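Local coordinates for protein heme oxygenase (mycobilin-producing) (Mycobacterium tuberculosis, PDB 3HX9) that probably degrades heme oxidatively to mycobilin with release of its iron, working as a homodimer of ferredoxin-like subunits, here with two hemes bound in the active site, at residues K5-E10 with T85-L90. Numbering follows the deposited sequence.
Sequences KINAIE and TGASLL. With HEM (protoporphyrin IX containing Fe), chain E.
Ile6 and Leu90 form a hydrogen-bonded antiparallel pair, and each takes the other's N-H on its carbonyl, with Ile6 N to Leu90 O at 2.8 Å. Ala8 and Ser88 form the next such pair. There the bond from Ser88 N to Ala8 O is less straight, 146° at the hydrogen. Asn7 with Leu89, between them, and Ile9 with Ala87, just beyond, are non-hydrogen-bonded pairs. The axes of 5-9 and 87-90 come within 4.6 Å. Backbone hydrogen bonds continue past Ile9: Glu10 N donates to Gly86 O at 2.9 Å, and Thr85 N to Glu10 O.

Asn7, Ile9, Ala87 and Leu89 share the heme face. The Asn7 amide reaches the porphyrin because its CG is anti to the backbone N (chi1 -156°). Its OD1 lies 3.2 Å from the heme meso carbon CHD, and its ND2 rests near Ala87 CB. Leu89 CD1 touches the heme vinyl carbon CBC. Farther along, Gly86 N lies 2.9 Å from propionate oxygen O2D of the same heme, and Ile9 CG2 packs on Ala87 CB.

On the other face, Ile6 and Leu90 meet through their CB atoms, and Leu90 CD1 reaches Ala8 CB at 4.0 Å. A water donates to Ala8 O and Glu10 OE1 and accepts from Ser88 OG. It ties the Glu10 carboxylate to both strands.

Strand 3-9 is an inner strand of the four-stranded antiparallel sheet of this dimeric α+β barrel family. It lies between 87-99 and 51-57, where Lys5, Asn7 and Ile9 pair with Thr55, Val53 and Tyr51. Phe63 of helix 60-68 covers Lys5 and Leu89. On the opposite face, Phe52 of the second subunit packs on Ile6, and its Gly47 on Leu90.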
ATOM      1  N   LYS A   5      -4.994  -6.351  -1.022  1.00 13.27           N
ATOM      2  CA  LYS A   5      -6.208  -5.862  -1.672  1.00 12.88           C
ATOM      3  C   LYS A   5      -6.479  -4.472  -1.127  1.00 12.70           C
ATOM      4  O   LYS A   5      -6.714  -4.305   0.061  1.00 12.36           O
ATOM      5  CB  LYS A   5      -7.342  -6.804  -1.320  1.00 13.90           C
ATOM      6  CG  LYS A   5      -7.047  -8.321  -1.682  1.00 11.67           C
ATOM      7  CD  LYS A   5      -6.931  -8.506  -3.264  1.00 14.17           C
ATOM      8  CE  LYS A   5      -6.915  -9.988  -3.755  1.00 18.31           C
ATOM      9  NZ  LYS A   5      -6.509 -10.670  -2.632  1.00 29.37           N
ATOM     10  N   ILE A   6      -6.467  -3.451  -1.993  1.00 11.51           N
ATOM     11  CA  ILE A   6      -6.579  -2.110  -1.479  1.00 11.74           C
ATOM     12  C   ILE A   6      -7.943  -1.592  -1.975  1.00 11.85           C
ATOM     13  O   ILE A   6      -8.160  -1.646  -3.212  1.00 14.04           O
ATOM     14  CB  ILE A   6      -5.494  -1.216  -2.140  1.00 11.73           C
ATOM     15  CG1 ILE A   6      -4.086  -1.780  -1.851  1.00 13.13           C
ATOM     16  CG2 ILE A   6      -5.651   0.302  -1.621  1.00 12.34           C
ATOM     17  CD1 ILE A   6      -2.914  -0.820  -2.100  1.00 17.80           C
ATOM     18  N   ASN A   7      -8.783  -1.132  -1.073  1.00 12.43           N
ATOM     19  CA  ASN A   7      -9.962  -0.362  -1.517  1.00 12.94           C
ATOM     20  C   ASN A   7      -9.562   1.069  -1.570  1.00 13.78           C
ATOM     21  O   ASN A   7      -9.281   1.652  -0.521  1.00 14.41           O
ATOM     22  CB  ASN A   7     -11.187  -0.629  -0.649  1.00 12.27           C
ATOM     23  CG  ASN A   7     -12.488  -0.340  -1.404  1.00 15.72           C
ATOM     24  OD1 ASN A   7     -13.402   0.227  -0.818  1.00 22.54           O
ATOM     25  ND2 ASN A   7     -12.557  -0.742  -2.646  1.00 14.34           N
ATOM     26  N   ALA A   8      -9.569   1.664  -2.781  1.00 14.60           N
ATOM     27  CA  ALA A   8      -9.176   3.058  -2.901  1.00 15.05           C
ATOM     28  C   ALA A   8     -10.468   3.846  -2.970  1.00 16.44           C
ATOM     29  O   ALA A   8     -11.158   3.797  -3.994  1.00 17.68           O
ATOM     30  CB  ALA A   8      -8.235   3.319  -4.145  1.00 17.03           C
ATOM     31  N   ILE A   9     -10.786   4.566  -1.906  1.00 16.28           N
ATOM     32  CA  ILE A   9     -12.148   5.116  -1.693  1.00 17.74           C
ATOM     33  C   ILE A   9     -12.142   6.624  -1.837  1.00 18.70           C
ATOM     34  O   ILE A   9     -11.225   7.329  -1.399  1.00 16.31           O
ATOM     35  CB  ILE A   9     -12.753   4.678  -0.384  1.00 19.00           C
ATOM     36  CG1 ILE A   9     -11.800   4.992   0.790  1.00 20.39           C
ATOM     37  CG2 ILE A   9     -12.999   3.224  -0.495  1.00 24.42           C
ATOM     38  CD1 ILE A   9     -12.426   4.712   2.168  1.00 28.19           C
ATOM     39  N   GLU A  10     -13.088   7.081  -2.629  1.00 18.84           N
ATOM     40  CA  GLU A  10     -13.237   8.521  -2.895  1.00 19.89           C
ATOM     41  C   GLU A  10     -13.998   9.158  -1.750  1.00 18.95           C
ATOM     42  O   GLU A  10     -15.107   8.777  -1.455  1.00 21.08           O
ATOM     43  CB  GLU A  10     -13.988   8.705  -4.231  1.00 20.16           C
ATOM     44  CG  GLU A  10     -13.081   8.430  -5.468  1.00 27.47           C
ATOM     45  CD  GLU A  10     -13.831   7.783  -6.674  1.00 36.69           C
ATOM     46  OE1 GLU A  10     -13.308   6.807  -7.304  1.00 35.78           O
ATOM     47  OE2 GLU A  10     -14.963   8.238  -6.987  1.00 36.60           O
ATOM     48  N   THR A  85     -17.820   8.386  -2.126  1.00 24.37           N
ATOM     49  CA  THR A  85     -18.550   8.546  -3.386  1.00 24.49           C
ATOM     50  C   THR A  85     -18.049   7.662  -4.513  1.00 24.40           C
ATOM     51  O   THR A  85     -18.315   7.906  -5.709  1.00 25.94           O
ATOM     52  CB  THR A  85     -18.511  10.029  -3.813  1.00 23.76           C
ATOM     53  OG1 THR A  85     -17.161  10.471  -3.885  1.00 25.19           O
ATOM     54  CG2 THR A  85     -19.220  10.901  -2.750  1.00 26.04           C
ATOM     55  N   GLY A  86     -17.311   6.620  -4.161  1.00 20.82           N
ATOM     56  CA  GLY A  86     -16.895   5.657  -5.168  1.00 19.63           C
ATOM     57  C   GLY A  86     -15.731   4.872  -4.550  1.00 19.59           C
ATOM     58  O   GLY A  86     -15.167   5.300  -3.507  1.00 19.11           O
ATOM     59  N   ALA A  87     -15.395   3.764  -5.178  1.00 18.31           N
ATOM     60  CA  ALA A  87     -14.262   2.964  -4.695  1.00 17.60           C
ATOM     61  C   ALA A  87     -13.707   2.176  -5.885  1.00 18.37           C
ATOM     62  O   ALA A  87     -14.459   1.804  -6.843  1.00 17.44           O
ATOM     63  CB  ALA A  87     -14.768   2.030  -3.628  1.00 18.88           C
ATOM     64  N   SER A  88     -12.429   1.827  -5.798  1.00 14.97           N
ATOM     65  CA  SER A  88     -11.789   0.985  -6.800  1.00 15.98           C
ATOM     66  C   SER A  88     -10.983  -0.032  -6.006  1.00 15.04           C
ATOM     67  O   SER A  88     -10.167   0.370  -5.213  1.00 16.50           O
ATOM     68  CB  SER A  88     -10.806   1.780  -7.658  1.00 16.97           C
ATOM     69  OG  SER A  88     -11.543   2.755  -8.443  1.00 18.11           O
ATOM     70  N   LEU A  89     -11.172  -1.307  -6.296  1.00 15.30           N
ATOM     71  CA  LEU A  89     -10.350  -2.382  -5.638  1.00 14.27           C
ATOM     72  C   LEU A  89      -9.128  -2.565  -6.462  1.00 15.91           C
ATOM     73  O   LEU A  89      -9.225  -2.906  -7.699  1.00 17.56           O
ATOM     74  CB  LEU A  89     -11.149  -3.705  -5.704  1.00 15.63           C
ATOM     75  CG  LEU A  89     -10.521  -4.943  -5.052  1.00 15.77           C
ATOM     76  CD1 LEU A  89     -10.104  -4.685  -3.629  1.00 17.64           C
ATOM     77  CD2 LEU A  89     -11.555  -6.034  -5.120  1.00 17.97           C
ATOM     78  N   LEU A  90      -7.944  -2.410  -5.846  1.00 15.04           N
ATOM     79  CA  LEU A  90      -6.692  -2.571  -6.499  1.00 14.79           C
ATOM     80  C   LEU A  90      -6.091  -3.838  -5.903  1.00 15.47           C
ATOM     81  O   LEU A  90      -5.995  -3.938  -4.675  1.00 16.50           O
ATOM     82  CB  LEU A  90      -5.725  -1.365  -6.249  1.00 15.83           C
ATOM     83  CG  LEU A  90      -6.423  -0.008  -6.293  1.00 15.96           C
ATOM     84  CD1 LEU A  90      -5.465   1.101  -5.896  1.00 18.42           C
ATOM     85  CD2 LEU A  90      -7.065   0.273  -7.687  1.00 17.48           C
TER
HETATM   86  CHA HEM E 200     -17.308   1.162   2.511  1.00 18.38           C
HETATM   87  CHB HEM E 200     -14.930  -0.550   6.396  1.00 20.56           C
HETATM   88  CHC HEM E 200     -12.269  -3.376   3.454  1.00 16.90           C
HETATM   89  CHD HEM E 200     -15.260  -2.288  -0.208  1.00 21.79           C
HETATM   90  C1A HEM E 200     -16.828   0.972   3.790  1.00 19.79           C
HETATM   91  C2A HEM E 200     -17.222   1.781   4.920  1.00 21.83           C
HETATM   92  C3A HEM E 200     -16.587   1.300   5.989  1.00 22.38           C
HETATM   93  C4A HEM E 200     -15.751   0.227   5.578  1.00 18.81           C
HETATM   94  CMA HEM E 200     -16.618   1.822   7.430  1.00 23.61           C
HETATM   95  CAA HEM E 200     -18.223   2.969   4.845  1.00 25.26           C
HETATM   96  CBA HEM E 200     -17.454   4.238   4.440  1.00 26.04           C
HETATM   97  CGA HEM E 200     -18.279   5.515   4.375  1.00 28.00           C
HETATM   98  O1A HEM E 200     -18.361   6.073   3.298  1.00 34.86           O
HETATM   99  O2A HEM E 200     -18.839   5.967   5.379  1.00 30.12           O
HETATM  100  C1B HEM E 200     -14.010  -1.438   5.905  1.00 16.71           C
HETATM  101  C2B HEM E 200     -13.012  -2.102   6.728  1.00 17.35           C
HETATM  102  C3B HEM E 200     -12.261  -2.883   5.909  1.00 19.59           C
HETATM  103  C4B HEM E 200     -12.751  -2.720   4.547  1.00 19.47           C
HETATM  104  CMB HEM E 200     -12.844  -1.973   8.251  1.00 21.06           C
HETATM  105  CAB HEM E 200     -11.066  -3.705   6.385  1.00 18.92           C
HETATM  106  CBB HEM E 200     -10.657  -4.820   5.791  1.00 30.55           C
HETATM  107  C1C HEM E 200     -12.863  -3.336   2.218  1.00 18.66           C
HETATM  108  C2C HEM E 200     -12.370  -4.005   1.041  1.00 16.28           C
HETATM  109  C3C HEM E 200     -13.215  -3.634   0.065  1.00 20.75           C
HETATM  110  C4C HEM E 200     -14.236  -2.789   0.571  1.00 17.65           C
HETATM  111  CMC HEM E 200     -11.067  -4.815   0.884  1.00 18.84           C
HETATM  112  CAC HEM E 200     -13.133  -4.060  -1.392  1.00 25.15           C
HETATM  113  CBC HEM E 200     -13.208  -5.375  -1.623  1.00 37.48           C
HETATM  114  C1D HEM E 200     -16.074  -1.256   0.169  1.00 19.01           C
HETATM  115  C2D HEM E 200     -16.971  -0.597  -0.731  1.00 17.53           C
HETATM  116  C3D HEM E 200     -17.614   0.490   0.112  1.00 19.83           C
HETATM  117  C4D HEM E 200     -17.011   0.382   1.432  1.00 19.87           C
HETATM  118  CMD HEM E 200     -17.188  -0.987  -2.223  1.00 16.91           C
HETATM  119  CAD HEM E 200     -18.654   1.511  -0.368  1.00 18.68           C
HETATM  120  CBD HEM E 200     -17.817   2.697  -0.882  1.00 20.32           C
HETATM  121  CGD HEM E 200     -18.752   3.683  -1.598  1.00 23.79           C
HETATM  122  O1D HEM E 200     -19.962   3.644  -1.357  1.00 28.22           O
HETATM  123  O2D HEM E 200     -18.360   4.456  -2.499  1.00 26.06           O
HETATM  124  NA  HEM E 200     -15.898   0.012   4.218  1.00 20.13           N
HETATM  125  NB  HEM E 200     -13.835  -1.842   4.614  1.00 19.24           N
HETATM  126  NC  HEM E 200     -14.024  -2.618   1.923  1.00 19.27           N
HETATM  127  ND  HEM E 200     -16.085  -0.622   1.398  1.00 17.78           N
HETATM  128 FE   HEM E 200     -14.774  -1.009   2.947  1.00 18.17          FE
HETATM  129  O   HOH W   1     -11.568   4.878  -6.583  1.00 25.78           O